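Local coordinates for secreted effector protein sseI (Salmonella enterica subsp. enterica serovar Typhimurium, PDB 4G29), which is a secreted Salmonella virulence factor whose catalytic domain belongs to the cysteine protease superfamily, probably with a papain-like fold, at residues Thr13-Ala18 and Ala117-Cys122; Gly40-Leu45 and Ala98-Asn103; Lys56-Ile61 and Lys90-Asp95. All coordinates share one frame; numbering follows the deposited sequence.

Interaction 1. Residues Thr13-Ala18 and Ala117-Cys122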
loop_
_atom_site.group_PDB
_atom_site.type_symbol
_atom_site.label_atom_id
_atom_site.label_comp_id
_atom_site.label_asym_id
_atom_site.label_seq_id
_atom_site.Cartn_x
_atom_site.Cartn_y
_atom_site.Cartn_z
ATOM N N THR A 13 1.844 4.884 -13.816
ATOM C CA THR A 13 2.739 4.309 -14.821
ATOM C C THR A 13 2.131 4.327 -16.216
ATOM O O THR A 13 0.908 4.362 -16.353
ATOM C CB THR A 13 3.078 2.845 -14.458
ATOM O OG1 THR A 13 4.138 2.405 -15.312
ATOM C CG2 THR A 13 1.856 1.934 -14.593
ATOM N N SER A 14 3.006 4.292 -17.234
ATOM C CA SER A 14 2.623 4.232 -18.655
ATOM C C SER A 14 2.779 2.821 -19.216
ATOM O O SER A 14 2.268 2.543 -20.315
ATOM C CB SER A 14 3.478 5.198 -19.488
ATOM O OG SER A 14 3.064 6.512 -19.204
ATOM N N ASP A 15 3.457 1.953 -18.453
ATOM C CA ASP A 15 3.612 0.510 -18.728
ATOM C C ASP A 15 2.254 -0.164 -18.945
ATOM O O ASP A 15 2.144 -1.119 -19.721
ATOM C CB ASP A 15 4.302 -0.226 -17.551
ATOM C CG ASP A 15 5.793 0.121 -17.366
ATOM O OD1 ASP A 15 6.410 0.894 -18.146
ATOM O OD2 ASP A 15 6.366 -0.420 -16.383
ATOM N N ILE A 16 1.242 0.306 -18.213
ATOM C CA ILE A 16 -0.164 -0.132 -18.371
ATOM C C ILE A 16 -0.966 1.144 -18.501
ATOM O O ILE A 16 -0.433 2.203 -18.218
ATOM C CB ILE A 16 -0.668 -0.997 -17.153
ATOM C CG1 ILE A 16 -0.369 -0.289 -15.839
ATOM C CG2 ILE A 16 -0.046 -2.435 -17.233
ATOM C CD1 ILE A 16 -1.112 -0.851 -14.629
ATOM N N ASP A 17 -2.240 1.080 -18.888
ATOM C CA ASP A 17 -2.985 2.344 -19.031
ATOM C C ASP A 17 -3.512 2.829 -17.664
ATOM O O ASP A 17 -4.727 2.875 -17.407
ATOM C CB ASP A 17 -4.084 2.270 -20.072
ATOM C CG ASP A 17 -4.486 3.662 -20.586
ATOM O OD1 ASP A 17 -4.171 4.711 -19.928
ATOM O OD2 ASP A 17 -5.114 3.711 -21.656
ATOM N N ALA A 18 -2.573 3.197 -16.791
ATOM C CA ALA A 18 -2.926 3.604 -15.441
ATOM C C ALA A 18 -3.803 4.849 -15.399
ATOM O O ALA A 18 -4.721 4.938 -14.576
ATOM C CB ALA A 18 -1.672 3.823 -14.593
ATOM N N ALA A 117 5.411 -2.710 -9.436
ATOM C CA ALA A 117 5.796 -3.003 -8.055
ATOM C C ALA A 117 7.110 -2.305 -7.741
ATOM O O ALA A 117 7.288 -1.802 -6.652
ATOM C CB ALA A 117 5.937 -4.483 -7.818
ATOM N N ASP A 118 8.054 -2.259 -8.680
ATOM C CA ASP A 118 9.322 -1.646 -8.370
ATOM C C ASP A 118 9.154 -0.134 -8.237
ATOM O O ASP A 118 9.852 0.474 -7.411
ATOM C CB ASP A 118 10.370 -1.951 -9.440
ATOM C CG ASP A 118 10.912 -3.380 -9.357
ATOM O OD1 ASP A 118 10.596 -4.158 -8.436
ATOM O OD2 ASP A 118 11.687 -3.732 -10.238
ATOM N N GLU A 119 8.275 0.466 -9.057
ATOM C CA GLU A 119 8.053 1.902 -8.993
ATOM C C GLU A 119 7.375 2.249 -7.692
ATOM O O GLU A 119 7.671 3.288 -7.095
ATOM C CB GLU A 119 7.238 2.400 -10.179
ATOM C CG GLU A 119 7.935 2.369 -11.482
ATOM C CD GLU A 119 7.023 2.543 -12.679
ATOM O OE1 GLU A 119 5.821 2.223 -12.632
ATOM O OE2 GLU A 119 7.554 2.988 -13.728
ATOM N N TRP A 120 6.472 1.366 -7.230
ATOM C CA TRP A 120 5.732 1.576 -5.985
ATOM C C TRP A 120 6.728 1.622 -4.792
ATOM O O TRP A 120 6.725 2.534 -3.957
ATOM C CB TRP A 120 4.672 0.510 -5.818
ATOM C CG TRP A 120 3.814 0.623 -4.552
ATOM C CD1 TRP A 120 2.673 1.350 -4.410
ATOM C CD2 TRP A 120 4.084 0.031 -3.281
ATOM N NE1 TRP A 120 2.195 1.247 -3.138
ATOM C CE2 TRP A 120 3.041 0.417 -2.417
ATOM C CE3 TRP A 120 5.086 -0.823 -2.783
ATOM C CZ2 TRP A 120 2.975 0.011 -1.145
ATOM C CZ3 TRP A 120 5.016 -1.210 -1.468
ATOM C CH2 TRP A 120 3.964 -0.803 -0.664
ATOM N N VAL A 121 7.655 0.676 -4.760
ATOM C CA VAL A 121 8.635 0.650 -3.698
ATOM C C VAL A 121 9.490 1.927 -3.701
ATOM O O VAL A 121 9.805 2.494 -2.655
ATOM C CB VAL A 121 9.539 -0.579 -3.842
ATOM C CG1 VAL A 121 10.743 -0.435 -2.890
ATOM C CG2 VAL A 121 8.789 -1.803 -3.534
ATOM N N CYS A 122 9.867 2.350 -4.913
ATOM C CA CYS A 122 10.634 3.546 -5.150
ATOM C C CYS A 122 9.909 4.755 -4.634
ATOM O O CYS A 122 10.505 5.577 -3.936
ATOM C CB CYS A 122 10.940 3.669 -6.638
ATOM S SG CYS A 122 12.299 2.519 -7.092
#
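Thr13 and Glu119 meet through their oxygens, the two side chains crossing at about a right angle. Thr13 OG1 gives a weak hydrogen bond of 3.2 Å to Glu119 OE1, the nearer carboxylate oxygen; OE2 lies 3.8 Å from the same hydroxyl. Thr13 CB follows at 3.4 Å from the same OE1, so the side chain approaches by its hydroxyl-bearing side. With OG1 anti to the backbone N (chi1 -169°), the hydroxyl lies beside the carbonyl carbon and also accepts from the backbone N of Asp15, at 3.2 Å and 151°. That second bond makes an ST turn, a role that a short beta-hydroxyl side chain can fill.

Glu119 stands near the start of helix 117-126 and reaches out on a chain extended beyond CG. Its OE1 turns back to take the backbone N of Ser116, one residue before the helix, while OE2 is bonded to Tyr10 OH. Glutamate is long enough to serve its own helix end and the N-terminal segment together. Backbone bonding of Thr13 to Ile114 ties that segment to edge strand 113-116. Asp15 OD2 comes within 4.5 Å of Glu119 OE2; the proximity of like charges may raise the proton affinity of either carboxylate, although Asp15 is exposed to solvent.

Interaction 2. Residues Gly40-Leu45 and Ala98-Asn103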
loop_
_atom_site.group_PDB
_atom_site.type_symbol
_atom_site.label_atom_id
_atom_site.label_comp_id
_atom_site.label_asym_id
_atom_site.label_seq_id
_atom_site.Cartn_x
_atom_site.Cartn_y
_atom_site.Cartn_z
ATOM N N GLY A 40 -8.729 6.578 6.245
ATOM C CA GLY A 40 -9.557 5.522 6.782
ATOM C C GLY A 40 -10.164 4.600 5.724
ATOM O O GLY A 40 -10.927 3.712 6.080
ATOM N N GLN A 41 -9.817 4.799 4.460
ATOM C CA GLN A 41 -10.436 4.010 3.373
ATOM C C GLN A 41 -9.715 2.810 2.790
ATOM O O GLN A 41 -10.446 2.131 2.030
ATOM C CB GLN A 41 -10.777 4.918 2.183
ATOM C CG GLN A 41 -11.694 6.048 2.521
ATOM C CD GLN A 41 -13.014 5.610 3.084
ATOM O OE1 GLN A 41 -13.401 4.449 3.026
ATOM N NE2 GLN A 41 -13.747 6.555 3.609
ATOM N N CYS A 42 -8.369 2.616 2.987
ATOM C CA CYS A 42 -7.546 1.645 2.290
ATOM C C CYS A 42 -8.236 0.321 2.548
ATOM O O CYS A 42 -8.312 -0.432 1.636
ATOM C CB CYS A 42 -5.984 1.547 2.631
ATOM S SG CYS A 42 -5.656 1.666 4.203
ATOM N N GLU A 43 -8.697 0.016 3.772
ATOM C CA GLU A 43 -9.094 -1.374 3.967
ATOM C C GLU A 43 -10.339 -1.689 3.107
ATOM O O GLU A 43 -10.422 -2.763 2.422
ATOM C CB GLU A 43 -9.296 -1.669 5.466
ATOM C CG GLU A 43 -9.332 -3.051 5.748
ATOM C CD GLU A 43 -9.329 -3.328 7.241
ATOM O OE1 GLU A 43 -10.279 -3.996 7.589
ATOM O OE2 GLU A 43 -8.428 -2.935 8.014
ATOM N N SER A 44 -11.300 -0.754 3.100
ATOM C CA SER A 44 -12.574 -0.956 2.369
ATOM C C SER A 44 -12.384 -0.945 0.835
ATOM O O SER A 44 -13.275 -1.354 0.112
ATOM C CB SER A 44 -13.656 0.085 2.770
ATOM O OG SER A 44 -13.413 1.369 2.194
ATOM N N LEU A 45 -11.268 -0.368 0.360
ATOM C CA LEU A 45 -10.981 -0.294 -1.061
ATOM C C LEU A 45 -10.359 -1.591 -1.580
ATOM O O LEU A 45 -10.304 -1.763 -2.815
ATOM C CB LEU A 45 -10.099 0.902 -1.397
ATOM C CG LEU A 45 -10.769 2.255 -1.369
ATOM C CD1 LEU A 45 -9.741 3.409 -1.245
ATOM C CD2 LEU A 45 -11.696 2.494 -2.560
ATOM N N ALA A 98 -3.030 6.053 -1.228
ATOM C CA ALA A 98 -1.677 6.340 -0.705
ATOM C C ALA A 98 -1.608 7.751 -0.138
ATOM O O ALA A 98 -0.934 8.034 0.857
ATOM C CB ALA A 98 -0.596 6.178 -1.865
ATOM N N HIS A 99 -2.284 8.646 -0.826
ATOM C CA HIS A 99 -2.278 10.049 -0.463
ATOM C C HIS A 99 -2.955 10.368 0.845
ATOM O O HIS A 99 -2.900 11.557 1.280
ATOM C CB HIS A 99 -2.819 10.966 -1.545
ATOM C CG HIS A 99 -4.140 10.530 -2.061
ATOM N ND1 HIS A 99 -5.263 11.329 -2.030
ATOM C CD2 HIS A 99 -4.535 9.333 -2.519
ATOM C CE1 HIS A 99 -6.273 10.650 -2.563
ATOM N NE2 HIS A 99 -5.857 9.430 -2.842
ATOM N N GLN A 100 -3.524 9.362 1.512
ATOM C CA GLN A 100 -3.931 9.562 2.909
ATOM C C GLN A 100 -2.766 10.031 3.808
ATOM O O GLN A 100 -3.004 10.603 4.849
ATOM C CB GLN A 100 -4.641 8.363 3.506
ATOM C CG GLN A 100 -3.772 7.195 3.856
ATOM C CD GLN A 100 -4.372 6.239 4.869
ATOM O OE1 GLN A 100 -5.108 6.652 5.774
ATOM N NE2 GLN A 100 -3.960 4.963 4.803
ATOM N N PHE A 101 -1.527 9.815 3.368
ATOM C CA PHE A 101 -0.314 10.171 4.115
ATOM C C PHE A 101 0.305 11.522 3.750
ATOM O O PHE A 101 1.273 11.978 4.405
ATOM C CB PHE A 101 0.737 9.059 3.973
ATOM C CG PHE A 101 0.260 7.738 4.469
ATOM C CD1 PHE A 101 -0.172 7.615 5.766
ATOM C CD2 PHE A 101 0.213 6.643 3.627
ATOM C CE1 PHE A 101 -0.657 6.435 6.259
ATOM C CE2 PHE A 101 -0.247 5.434 4.084
ATOM C CZ PHE A 101 -0.690 5.316 5.389
ATOM N N GLU A 102 -0.251 12.176 2.732
ATOM C CA GLU A 102 0.283 13.468 2.241
ATOM C C GLU A 102 0.537 14.478 3.343
ATOM O O GLU A 102 1.579 15.188 3.342
ATOM C CB GLU A 102 -0.672 14.089 1.224
ATOM C CG GLU A 102 -0.031 15.203 0.404
ATOM C CD GLU A 102 -1.034 15.925 -0.491
ATOM O OE1 GLU A 102 -2.262 15.729 -0.290
ATOM O OE2 GLU A 102 -0.582 16.700 -1.383
ATOM N N ASN A 103 -0.406 14.544 4.267
ATOM C CA ASN A 103 -0.367 15.466 5.385
ATOM C C ASN A 103 0.187 14.862 6.684
ATOM O O ASN A 103 0.026 15.477 7.743
ATOM C CB ASN A 103 -1.777 16.041 5.603
ATOM C CG ASN A 103 -2.227 16.929 4.436
ATOM O OD1 ASN A 103 -1.486 17.805 3.998
ATOM N ND2 ASN A 103 -3.429 16.683 3.905
#
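Gln100 points its amide at the turn that opens helix 42-55, and the contact is one of van der Waals packing between polar groups. Its OE1 lies 3.7 Å from Gly40 N, and its NE2 lies 3.8 Å from Cys42 SG. These spacings exceed ordinary hydrogen-bond lengths; the strong polar partner of the buried NE2 is instead His80 ND1. Glutamine suits the place because an extended, flat amide can rest against the cysteine while being anchored by the histidine. Cys42, His80 and Asp95 have the arrangement of a Cys-His-Asp triad, which would make Gln100 a neighbour of the probable active site.

The methylene Gln100 CG lies 3.8 Å above the centre of the Phe101 ring; that ring also meets His80 edge-to-face.

Local bonds and backbone shape set up each side. Gly40 has a positive phi of 81°, costly for any residue with a side chain. At the weakly bonded helix start, Ser44 OG, also bonded to Lys34 NZ, donates to Gln41 O (3.1 Å), and Leu45 N bonds Cys42 O and, weakly, Gln41 O. Within 98-103, Phe101 N bonds Ala98 O (3.1 Å), an i to i+3 link of the 3-10 segment.

This 3-10 segment follows strand 90-95 and faces the N-terminal end of helix 42-55, with His80 and Phe81 of strand 78-87 against Cys42 and helix 29-36 beside Gln41 and His99.

Interaction 3. Residues Lys56-Ile61 and Lys90-Asp95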
loop_
_atom_site.group_PDB
_atom_site.type_symbol
_atom_site.label_atom_id
_atom_site.label_comp_id
_atom_site.label_asym_id
_atom_site.label_seq_id
_atom_site.Cartn_x
_atom_site.Cartn_y
_atom_site.Cartn_z
ATOM N N LYS A 56 -10.187 -6.318 -15.477
ATOM C CA LYS A 56 -9.298 -5.772 -16.462
ATOM C C LYS A 56 -8.285 -6.794 -16.977
ATOM O O LYS A 56 -7.512 -6.466 -17.894
ATOM C CB LYS A 56 -8.616 -4.516 -15.943
ATOM C CG LYS A 56 -9.487 -3.270 -15.803
ATOM C CD LYS A 56 -10.464 -3.102 -16.967
ATOM C CE LYS A 56 -11.448 -1.999 -16.753
ATOM N NZ LYS A 56 -12.458 -1.848 -17.878
ATOM N N GLY A 57 -8.288 -8.014 -16.427
ATOM C CA GLY A 57 -7.366 -9.080 -16.860
ATOM C C GLY A 57 -6.037 -9.158 -16.105
ATOM O O GLY A 57 -5.097 -9.796 -16.599
ATOM N N PHE A 58 -5.954 -8.542 -14.914
ATOM C CA PHE A 58 -4.822 -8.782 -14.018
ATOM C C PHE A 58 -5.108 -10.126 -13.364
ATOM O O PHE A 58 -6.272 -10.462 -13.125
ATOM C CB PHE A 58 -4.695 -7.693 -12.941
ATOM C CG PHE A 58 -4.246 -6.378 -13.476
ATOM C CD1 PHE A 58 -2.905 -6.010 -13.395
ATOM C CD2 PHE A 58 -5.137 -5.505 -14.040
ATOM C CE1 PHE A 58 -2.477 -4.828 -13.889
ATOM C CE2 PHE A 58 -4.717 -4.314 -14.560
ATOM C CZ PHE A 58 -3.389 -3.953 -14.464
ATOM N N ASP A 59 -4.090 -10.925 -13.097
ATOM C CA ASP A 59 -4.321 -12.126 -12.281
ATOM C C ASP A 59 -3.281 -12.240 -11.145
ATOM O O ASP A 59 -2.525 -11.285 -10.862
ATOM C CB ASP A 59 -4.409 -13.375 -13.150
ATOM C CG ASP A 59 -3.163 -13.647 -13.888
ATOM O OD1 ASP A 59 -2.142 -13.037 -13.576
ATOM O OD2 ASP A 59 -3.167 -14.527 -14.810
ATOM N N ASN A 60 -3.314 -13.364 -10.436
ATOM C CA ASN A 60 -2.501 -13.523 -9.237
ATOM C C ASN A 60 -2.626 -12.265 -8.349
ATOM O O ASN A 60 -1.644 -11.655 -7.961
ATOM C CB ASN A 60 -1.037 -13.788 -9.528
ATOM C CG ASN A 60 -0.281 -14.206 -8.282
ATOM O OD1 ASN A 60 -0.888 -14.664 -7.328
ATOM N ND2 ASN A 60 1.016 -13.985 -8.260
ATOM N N ILE A 61 -3.865 -11.956 -8.002
ATOM C CA ILE A 61 -4.175 -10.788 -7.196
ATOM C C ILE A 61 -3.816 -11.096 -5.738
ATOM O O ILE A 61 -4.151 -12.144 -5.204
ATOM C CB ILE A 61 -5.656 -10.392 -7.288
ATOM C CG1 ILE A 61 -6.068 -10.171 -8.762
ATOM C CG2 ILE A 61 -5.935 -9.201 -6.346
ATOM C CD1 ILE A 61 -5.577 -8.964 -9.328
ATOM N N LYS A 90 4.594 -9.062 -15.246
ATOM C CA LYS A 90 5.052 -8.039 -14.307
ATOM C C LYS A 90 3.949 -7.726 -13.307
ATOM O O LYS A 90 2.763 -7.778 -13.654
ATOM C CB LYS A 90 5.496 -6.768 -15.021
ATOM C CG LYS A 90 6.625 -7.013 -15.991
ATOM C CD LYS A 90 7.068 -5.715 -16.651
ATOM C CE LYS A 90 6.110 -5.310 -17.753
ATOM N NZ LYS A 90 6.260 -6.153 -18.993
ATOM N N ASP A 91 4.369 -7.431 -12.082
ATOM C CA ASP A 91 3.459 -7.003 -11.004
ATOM C C ASP A 91 3.217 -5.497 -11.040
ATOM O O ASP A 91 4.137 -4.713 -11.248
ATOM C CB ASP A 91 4.040 -7.393 -9.658
ATOM C CG ASP A 91 3.800 -8.883 -9.298
ATOM O OD1 ASP A 91 3.052 -9.575 -10.019
ATOM O OD2 ASP A 91 4.366 -9.360 -8.262
ATOM N N TYR A 92 1.951 -5.115 -10.834
ATOM C CA TYR A 92 1.535 -3.728 -10.617
ATOM C C TYR A 92 0.798 -3.588 -9.271
ATOM O O TYR A 92 0.112 -4.503 -8.828
ATOM C CB TYR A 92 0.636 -3.304 -11.798
ATOM C CG TYR A 92 1.414 -3.332 -13.083
ATOM C CD1 TYR A 92 2.173 -2.236 -13.491
ATOM C CD2 TYR A 92 1.496 -4.498 -13.822
ATOM C CE1 TYR A 92 2.896 -2.281 -14.668
ATOM C CE2 TYR A 92 2.220 -4.556 -14.961
ATOM C CZ TYR A 92 2.930 -3.439 -15.383
ATOM O OH TYR A 92 3.679 -3.468 -16.551
ATOM N N VAL A 93 0.977 -2.443 -8.647
ATOM C CA VAL A 93 0.358 -2.125 -7.382
ATOM C C VAL A 93 -0.614 -0.986 -7.637
ATOM O O VAL A 93 -0.230 0.061 -8.133
ATOM C CB VAL A 93 1.364 -1.730 -6.324
ATOM C CG1 VAL A 93 0.669 -1.533 -4.975
ATOM C CG2 VAL A 93 2.460 -2.824 -6.191
ATOM N N PHE A 94 -1.881 -1.240 -7.334
ATOM C CA PHE A 94 -2.914 -0.216 -7.247
ATOM C C PHE A 94 -2.993 0.218 -5.784
ATOM O O PHE A 94 -3.353 -0.576 -4.872
ATOM C CB PHE A 94 -4.247 -0.772 -7.733
ATOM C CG PHE A 94 -4.407 -0.848 -9.232
ATOM C CD1 PHE A 94 -3.608 -1.673 -10.015
ATOM C CD2 PHE A 94 -5.498 -0.208 -9.839
ATOM C CE1 PHE A 94 -3.814 -1.777 -11.419
ATOM C CE2 PHE A 94 -5.728 -0.323 -11.162
ATOM C CZ PHE A 94 -4.866 -1.087 -11.990
ATOM N N ASP A 95 -2.652 1.474 -5.543
ATOM C CA ASP A 95 -2.654 2.030 -4.204
ATOM C C ASP A 95 -3.315 3.393 -4.273
ATOM O O ASP A 95 -2.661 4.436 -4.165
ATOM C CB ASP A 95 -1.202 2.104 -3.695
ATOM C CG ASP A 95 -1.072 2.578 -2.244
ATOM O OD1 ASP A 95 -2.089 2.855 -1.598
ATOM O OD2 ASP A 95 0.101 2.664 -1.779
#
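Phe58 brings the largest buried surface to this contact, with its ring set against two aromatic side chains of strand 90-95. The closer pairing is with Phe94: the edge of the Phe94 ring turns to the face of Phe58 in a T-shaped stack, centroids 5.4 Å apart and planes at 85°. Phe58 CZ and Phe94 CE1 are the nearest atoms, at 3.8 Å. This geometry sets the slightly positive ring hydrogens of one phenylalanine against the pi cloud of the other, an interaction well suited to a buried aromatic cluster.

Tyr92 meets Phe58 differently. Its CD2 lies in the plane of the Phe58 ring, 4.0 Å from CE1 at the edge, and its CB is equally near. Tyrosine suits the place because its ring packs on Phe58 and Ile16 while its hydroxyl reaches toward Asp15. Tyr92 and Phe94 are two residues apart on the strand, a spacing that puts both on the same face of the sheet; their like first torsions (chi1 -63° and -79°), with CG beside the backbone N, lean the two rings the same way, and Phe58 lies across them.

Phe58 follows Gly57, which ends helix 42-55 in a Schellman motif whose positive phi suits glycine. Met53 of that helix touches both phenylalanines, and Lys87 makes a cation-pi contact with Phe58.

The arrangement is hydrophobic packing between the exit of a helix and the sheet beneath it, as in papain-like folds, where the helix begins with the nucleophilic cysteine. Next to Phe94 is Asp95, bonded through OD1 to His80 NE2 and probably the acid of a Cys-His-Asp triad.

How the interactions relate
Along the chain the three contacts are nested: interaction 3 lies inside the loop closed by interaction 2, itself inside that closed by interaction 1. Interactions 1 and 3, their centres about 10 Å apart, touch: Trp120 NE1 lies 2.9 Å from Asp95 OD2, probably a hydrogen bond. The centre of interaction 2 stands about 18 Å from that of interaction 1 and 19 Å from that of interaction 3. Helix 42-55 connects interactions 2 and 3. One antiparallel sheet holds strands 113-116, 90-95 and 78-87. The putative triad residues, Cys42 at the helix start, His80 on strand 78-87 and Asp95 on strand 90-95, are far apart in sequence and brought together by the fold, Trp120 probably bonding the aspartate.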